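Local structure of SCO family protein (Aquifex aeolicus, 3ME7) at residues A[69-74]-A[79-84]; A[5-10]-A[131-136]. The protein probably binds copper and takes part in electron transfer through a thioredoxin-like SCO domain that carries a redox-active disulfide. All blocks are in the same frame, centred on the assembly; numbering follows the deposited sequence.

Interaction 1 (A[69-74]-A[79-84]); sequences TFTFDP and EDIKRF
The methyls of Thr-71 and Thr-69 touch Ile-81 and Phe-84, where strand 66-71 meets helix 78-87 in a beta-alpha-beta unit of this thioredoxin-like domain. The tight part is small, buried and apolar. CG2 of Thr-71 meets CG2 of Ile-81 at 3.6 Å, the two side chains crossing at about a right angle. Two residues back along the strand, CG2 of Thr-69 comes obliquely upon the Phe-84 ring, 3.7 Å from CE1. With that methyl opposite its backbone N (OG1 at chi1 -67°), Thr-69 has its OG1 placed to accept a hydrogen bond from NE1 of Trp-95. Val-97 of strand 95-100 touches both Ile-81 and Phe-84, and the Phe-84 side chain lies about 5 Å from that of Cys-44, a predicted copper ligand in the disulfide with Cys-40.

After Thr-71 the chain turns away from the helix. Here OG1 of Thr-71 accepts from N of Asp-73 at 3.1 Å, an ST turn, and also bonds OD2 of Asp-76. A valine here would probably leave the Asp-73 N-H and the Asp-76 carboxylate without the hydroxyl that joins them. At the solvent side, exposed Arg-83 bridges to buried Asp-80, whose OD2 takes the N-H of Thr-77; both side chains touch the loop at Thr-38. The salt bridge runs from NH1 of Arg-83 to OD1 of Asp-80, 2.9 Å, and uses the anti lone pair of OD1.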
loop_
_atom_site.group_PDB
_atom_site.type_symbol
_atom_site.label_atom_id
_atom_site.label_comp_id
_atom_site.label_asym_id
_atom_site.label_seq_id
_atom_site.Cartn_x
_atom_site.Cartn_y
_atom_site.Cartn_z
ATOM N N THR A 69 2.550 0.073 3.760
ATOM C CA THR A 69 1.322 -0.184 4.507
ATOM C C THR A 69 0.838 1.158 5.019
ATOM O O THR A 69 1.600 1.907 5.642
ATOM C CB THR A 69 1.583 -1.144 5.681
ATOM O OG1 THR A 69 1.917 -2.442 5.170
ATOM C CG2 THR A 69 0.347 -1.284 6.572
ATOM N N PHE A 70 -0.404 1.513 4.732
ATOM C CA PHE A 70 -0.903 2.784 5.251
ATOM C C PHE A 70 -2.234 2.629 5.946
ATOM O O PHE A 70 -3.057 1.793 5.556
ATOM C CB PHE A 70 -0.965 3.865 4.173
ATOM C CG PHE A 70 -2.124 3.746 3.258
ATOM C CD1 PHE A 70 -2.030 2.986 2.117
ATOM C CD2 PHE A 70 -3.303 4.445 3.509
ATOM C CE1 PHE A 70 -3.095 2.883 1.236
ATOM C CE2 PHE A 70 -4.377 4.345 2.645
ATOM C CZ PHE A 70 -4.275 3.561 1.500
ATOM N N THR A 71 -2.425 3.405 7.000
ATOM C CA THR A 71 -3.713 3.386 7.690
ATOM C C THR A 71 -4.742 4.367 7.121
ATOM O O THR A 71 -4.443 5.520 6.839
ATOM C CB THR A 71 -3.585 3.563 9.214
ATOM O OG1 THR A 71 -4.919 3.635 9.756
ATOM C CG2 THR A 71 -2.842 4.858 9.546
ATOM N N PHE A 72 -5.955 3.867 6.931
ATOM C CA PHE A 72 -7.068 4.713 6.485
ATOM C C PHE A 72 -7.972 5.207 7.591
ATOM O O PHE A 72 -8.973 5.902 7.316
ATOM C CB PHE A 72 -7.870 4.066 5.358
ATOM C CG PHE A 72 -8.541 2.778 5.730
ATOM C CD1 PHE A 72 -9.767 2.771 6.408
ATOM C CD2 PHE A 72 -7.973 1.569 5.344
ATOM C CE1 PHE A 72 -10.420 1.533 6.721
ATOM C CE2 PHE A 72 -8.593 0.354 5.641
ATOM C CZ PHE A 72 -9.792 0.325 6.327
ATOM N N ASP A 73 -7.617 4.884 8.831
ATOM C CA ASP A 73 -8.351 5.403 9.970
ATOM C C ASP A 73 -7.756 6.746 10.363
ATOM O O ASP A 73 -6.646 6.787 10.873
ATOM C CB ASP A 73 -8.287 4.422 11.133
ATOM C CG ASP A 73 -9.171 4.835 12.301
ATOM O OD1 ASP A 73 -9.616 6.000 12.342
ATOM O OD2 ASP A 73 -9.411 3.985 13.183
ATOM N N PRO A 74 -8.501 7.855 10.141
ATOM C CA PRO A 74 -7.906 9.166 10.425
ATOM C C PRO A 74 -7.657 9.454 11.896
ATOM O O PRO A 74 -7.020 10.462 12.205
ATOM C CB PRO A 74 -8.912 10.164 9.838
ATOM C CG PRO A 74 -10.157 9.447 9.764
ATOM C CD PRO A 74 -9.873 7.977 9.621
ATOM N N GLU A 79 1.936 6.850 17.241
ATOM C CA GLU A 79 1.965 5.772 18.224
ATOM C C GLU A 79 1.298 4.497 17.686
ATOM O O GLU A 79 1.849 3.401 17.795
ATOM C CB GLU A 79 1.275 6.266 19.507
ATOM C CG GLU A 79 1.113 5.252 20.620
ATOM C CD GLU A 79 0.415 5.848 21.837
ATOM O OE1 GLU A 79 -0.815 6.092 21.773
ATOM O OE2 GLU A 79 1.094 6.065 22.856
ATOM N N ASP A 80 0.120 4.673 17.093
ATOM C CA ASP A 80 -0.634 3.552 16.523
ATOM C C ASP A 80 0.110 2.835 15.399
ATOM O O ASP A 80 0.132 1.600 15.367
ATOM C CB ASP A 80 -1.998 4.007 16.009
ATOM C CG ASP A 80 -2.918 4.460 17.117
ATOM O OD1 ASP A 80 -3.062 3.738 18.122
ATOM O OD2 ASP A 80 -3.506 5.543 16.985
ATOM N N ILE A 81 0.695 3.599 14.471
ATOM C CA ILE A 81 1.386 2.953 13.351
ATOM C C ILE A 81 2.711 2.311 13.762
ATOM O O ILE A 81 3.110 1.302 13.182
ATOM C CB ILE A 81 1.527 3.850 12.094
ATOM C CG1 ILE A 81 2.229 5.177 12.407
ATOM C CG2 ILE A 81 0.161 4.039 11.425
ATOM C CD1 ILE A 81 2.646 5.924 11.141
ATOM N N LYS A 82 3.381 2.901 14.751
ATOM C CA LYS A 82 4.581 2.303 15.330
ATOM C C LYS A 82 4.255 0.954 15.977
ATOM O O LYS A 82 4.992 -0.021 15.808
ATOM C CB LYS A 82 5.212 3.256 16.352
ATOM C CG LYS A 82 6.558 2.784 16.890
ATOM C CD LYS A 82 7.510 2.524 15.747
ATOM C CE LYS A 82 8.800 1.879 16.218
ATOM N NZ LYS A 82 9.577 1.339 15.073
ATOM N N ARG A 83 3.156 0.911 16.725
ATOM C CA ARG A 83 2.674 -0.355 17.310
ATOM C C ARG A 83 2.408 -1.415 16.213
ATOM O O ARG A 83 2.840 -2.568 16.326
ATOM C CB ARG A 83 1.417 -0.095 18.146
ATOM C CG ARG A 83 0.996 -1.254 19.077
ATOM C CD ARG A 83 -0.380 -0.991 19.725
ATOM N NE ARG A 83 -1.426 -0.935 18.703
ATOM C CZ ARG A 83 -2.191 0.124 18.441
ATOM N NH1 ARG A 83 -2.065 1.244 19.139
ATOM N NH2 ARG A 83 -3.077 0.063 17.459
ATOM N N PHE A 84 1.750 -0.998 15.131
ATOM C CA PHE A 84 1.472 -1.896 14.001
ATOM C C PHE A 84 2.766 -2.423 13.368
ATOM O O PHE A 84 2.888 -3.619 13.119
ATOM C CB PHE A 84 0.593 -1.182 12.962
ATOM C CG PHE A 84 0.080 -2.082 11.866
ATOM C CD1 PHE A 84 0.854 -2.323 10.720
ATOM C CD2 PHE A 84 -1.178 -2.671 11.964
ATOM C CE1 PHE A 84 0.382 -3.168 9.706
ATOM C CE2 PHE A 84 -1.658 -3.501 10.941
ATOM C CZ PHE A 84 -0.871 -3.740 9.823
#

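Interaction 2 (A[5-10]-A[131-136])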
loop_
_atom_site.group_PDB
_atom_site.type_symbol
_atom_site.label_atom_id
_atom_site.label_comp_id
_atom_site.label_asym_id
_atom_site.label_seq_id
_atom_site.Cartn_x
_atom_site.Cartn_y
_atom_site.Cartn_z
ATOM N N THR A 5 -4.814 5.624 -13.898
ATOM C CA THR A 5 -4.802 6.959 -13.322
ATOM C C THR A 5 -3.664 7.043 -12.301
ATOM O O THR A 5 -3.120 6.008 -11.863
ATOM C CB THR A 5 -6.132 7.316 -12.678
ATOM O OG1 THR A 5 -6.384 6.412 -11.613
ATOM C CG2 THR A 5 -7.276 7.255 -13.694
ATOM N N TYR A 6 -3.297 8.267 -11.936
ATOM C CA TYR A 6 -2.127 8.518 -11.118
ATOM C C TYR A 6 -2.535 8.849 -9.691
ATOM O O TYR A 6 -3.514 9.586 -9.469
ATOM C CB TYR A 6 -1.323 9.689 -11.689
ATOM C CG TYR A 6 -0.496 9.306 -12.902
ATOM C CD1 TYR A 6 -1.087 9.202 -14.156
ATOM C CD2 TYR A 6 0.866 9.039 -12.788
ATOM C CE1 TYR A 6 -0.337 8.826 -15.268
ATOM C CE2 TYR A 6 1.624 8.682 -13.890
ATOM C CZ TYR A 6 1.009 8.566 -15.133
ATOM O OH TYR A 6 1.742 8.211 -16.257
ATOM N N VAL A 7 -1.781 8.323 -8.729
ATOM C CA VAL A 7 -1.931 8.773 -7.345
ATOM C C VAL A 7 -1.195 10.118 -7.196
ATOM O O VAL A 7 -0.015 10.213 -7.545
ATOM C CB VAL A 7 -1.403 7.732 -6.321
ATOM C CG1 VAL A 7 -1.734 8.192 -4.900
ATOM C CG2 VAL A 7 -2.058 6.365 -6.551
ATOM N N PRO A 8 -1.887 11.168 -6.704
ATOM C CA PRO A 8 -1.261 12.490 -6.580
ATOM C C PRO A 8 0.050 12.439 -5.810
ATOM O O PRO A 8 0.117 11.883 -4.707
ATOM C CB PRO A 8 -2.314 13.313 -5.815
ATOM C CG PRO A 8 -3.608 12.694 -6.244
ATOM C CD PRO A 8 -3.310 11.208 -6.330
ATOM N N GLY A 9 1.085 13.033 -6.383
ATOM C CA GLY A 9 2.427 12.950 -5.811
ATOM C C GLY A 9 2.653 13.858 -4.611
ATOM O O GLY A 9 3.578 13.645 -3.826
ATOM N N ASP A 10 1.798 14.867 -4.457
ATOM C CA ASP A 10 1.981 15.814 -3.370
ATOM C C ASP A 10 1.338 15.387 -2.046
ATOM O O ASP A 10 1.421 16.131 -1.061
ATOM C CB ASP A 10 1.517 17.226 -3.777
ATOM C CG ASP A 10 0.057 17.276 -4.209
ATOM O OD1 ASP A 10 -0.580 16.215 -4.408
ATOM O OD2 ASP A 10 -0.458 18.404 -4.378
ATOM N N VAL A 131 -2.542 -2.367 -3.952
ATOM C CA VAL A 131 -2.480 -1.599 -5.187
ATOM C C VAL A 131 -1.019 -1.541 -5.605
ATOM O O VAL A 131 -0.130 -1.323 -4.771
ATOM C CB VAL A 131 -3.031 -0.159 -5.027
ATOM C CG1 VAL A 131 -3.128 0.541 -6.399
ATOM C CG2 VAL A 131 -4.407 -0.150 -4.360
ATOM N N VAL A 132 -0.764 -1.719 -6.905
ATOM C CA VAL A 132 0.607 -1.684 -7.397
ATOM C C VAL A 132 0.775 -0.510 -8.349
ATOM O O VAL A 132 0.067 -0.408 -9.345
ATOM C CB VAL A 132 1.034 -3.016 -8.063
ATOM C CG1 VAL A 132 2.531 -2.940 -8.391
ATOM C CG2 VAL A 132 0.792 -4.180 -7.106
ATOM N N LEU A 133 1.705 0.385 -8.009
ATOM C CA LEU A 133 1.998 1.570 -8.813
ATOM C C LEU A 133 3.307 1.464 -9.580
ATOM O O LEU A 133 4.267 0.818 -9.140
ATOM C CB LEU A 133 2.094 2.811 -7.924
ATOM C CG LEU A 133 1.071 2.997 -6.803
ATOM C CD1 LEU A 133 1.407 4.274 -6.028
ATOM C CD2 LEU A 133 -0.304 3.082 -7.391
ATOM N N SER A 134 3.340 2.142 -10.723
ATOM C CA SER A 134 4.556 2.276 -11.498
ATOM C C SER A 134 5.507 3.213 -10.759
ATOM O O SER A 134 5.094 3.895 -9.807
ATOM C CB SER A 134 4.213 2.873 -12.858
ATOM O OG SER A 134 3.978 4.275 -12.737
ATOM N N PRO A 135 6.785 3.282 -11.188
ATOM C CA PRO A 135 7.710 4.246 -10.583
ATOM C C PRO A 135 7.307 5.711 -10.727
ATOM O O PRO A 135 7.925 6.564 -10.083
ATOM C CB PRO A 135 9.034 3.983 -11.324
ATOM C CG PRO A 135 8.929 2.561 -11.734
ATOM C CD PRO A 135 7.496 2.360 -12.104
ATOM N N GLU A 136 6.322 5.993 -11.579
ATOM C CA GLU A 136 5.783 7.348 -11.765
ATOM C C GLU A 136 4.461 7.559 -11.035
ATOM O O GLU A 136 3.786 8.553 -11.269
ATOM C CB GLU A 136 5.560 7.662 -13.254
ATOM C CG GLU A 136 6.799 7.563 -14.111
ATOM C CD GLU A 136 7.884 8.527 -13.676
ATOM O OE1 GLU A 136 7.567 9.685 -13.290
ATOM O OE2 GLU A 136 9.069 8.132 -13.749
#
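Tyr-6 lays the edge of its ring against the backbone of Glu-136, while its neighbour Val-7 packs on Leu-133 at the end of strand 129-133. They pack the N-terminal loop, ahead of strand 12-15, against the turn that leads from strand 129-133 into strand 139-144, beside backbone hydrogen bonds of Thr-5 with Ile-139 and Val-7 with Leu-137.

The Tyr-6 side chain can be followed outward. CB starts it off alongside the turn, and with CG opposite the carbonyl carbon (chi1 -77°) the ring reaches the Glu-136 backbone. CD2 comes to 3.3 Å from O of Glu-136, and CE2 to 3.4 Å from that same O, which lies in the ring plane. CE2 also faces CB of Glu-136 at 4.1 Å. The two side chains lie side by side, pointing the same way, with ring and carboxylate planes 59° apart, though the Glu-136 carboxylate leads away.

Deeper in, CG2 of Val-7 sits 3.8 Å from CD2 of Leu-133 and 4.1 Å from CD1, set across the fork of the leucine. Ile-139 touches both residues, and Leu-109 of helix 103-112 covers Val-7 as well. In the turn, OG of Ser-134 accepts from N of Glu-136 at 3.1 Å, an ST turn, and also bonds N of Gln-138. No hydrogen bond joins the two segments, so their direct contact rests on buried methyl packing and, at the exposed rim, on a carbonyl oxygen facing the weakly positive C-H edge of a tyrosine.

Both contacts reach the same seven-stranded mixed sheet, with their centres about 21 Å apart on opposite sides of the centre of the chain. Interaction 1 is local and wholly buried: a strand meets the helix that follows it, close to the predicted copper-site cysteines. Interaction 2 closes a loop of 120 residues, within which interaction 1 is nested, and lies away from the annotated sites, with one buried pair and one exposed pair. Neither has a hydrogen bond across its segments. Threonine methyls meet isoleucine and phenylalanine in the first; the second combines aliphatic packing with a ring edge against a backbone carbonyl. In each, an ST turn starts at or just after the strand end.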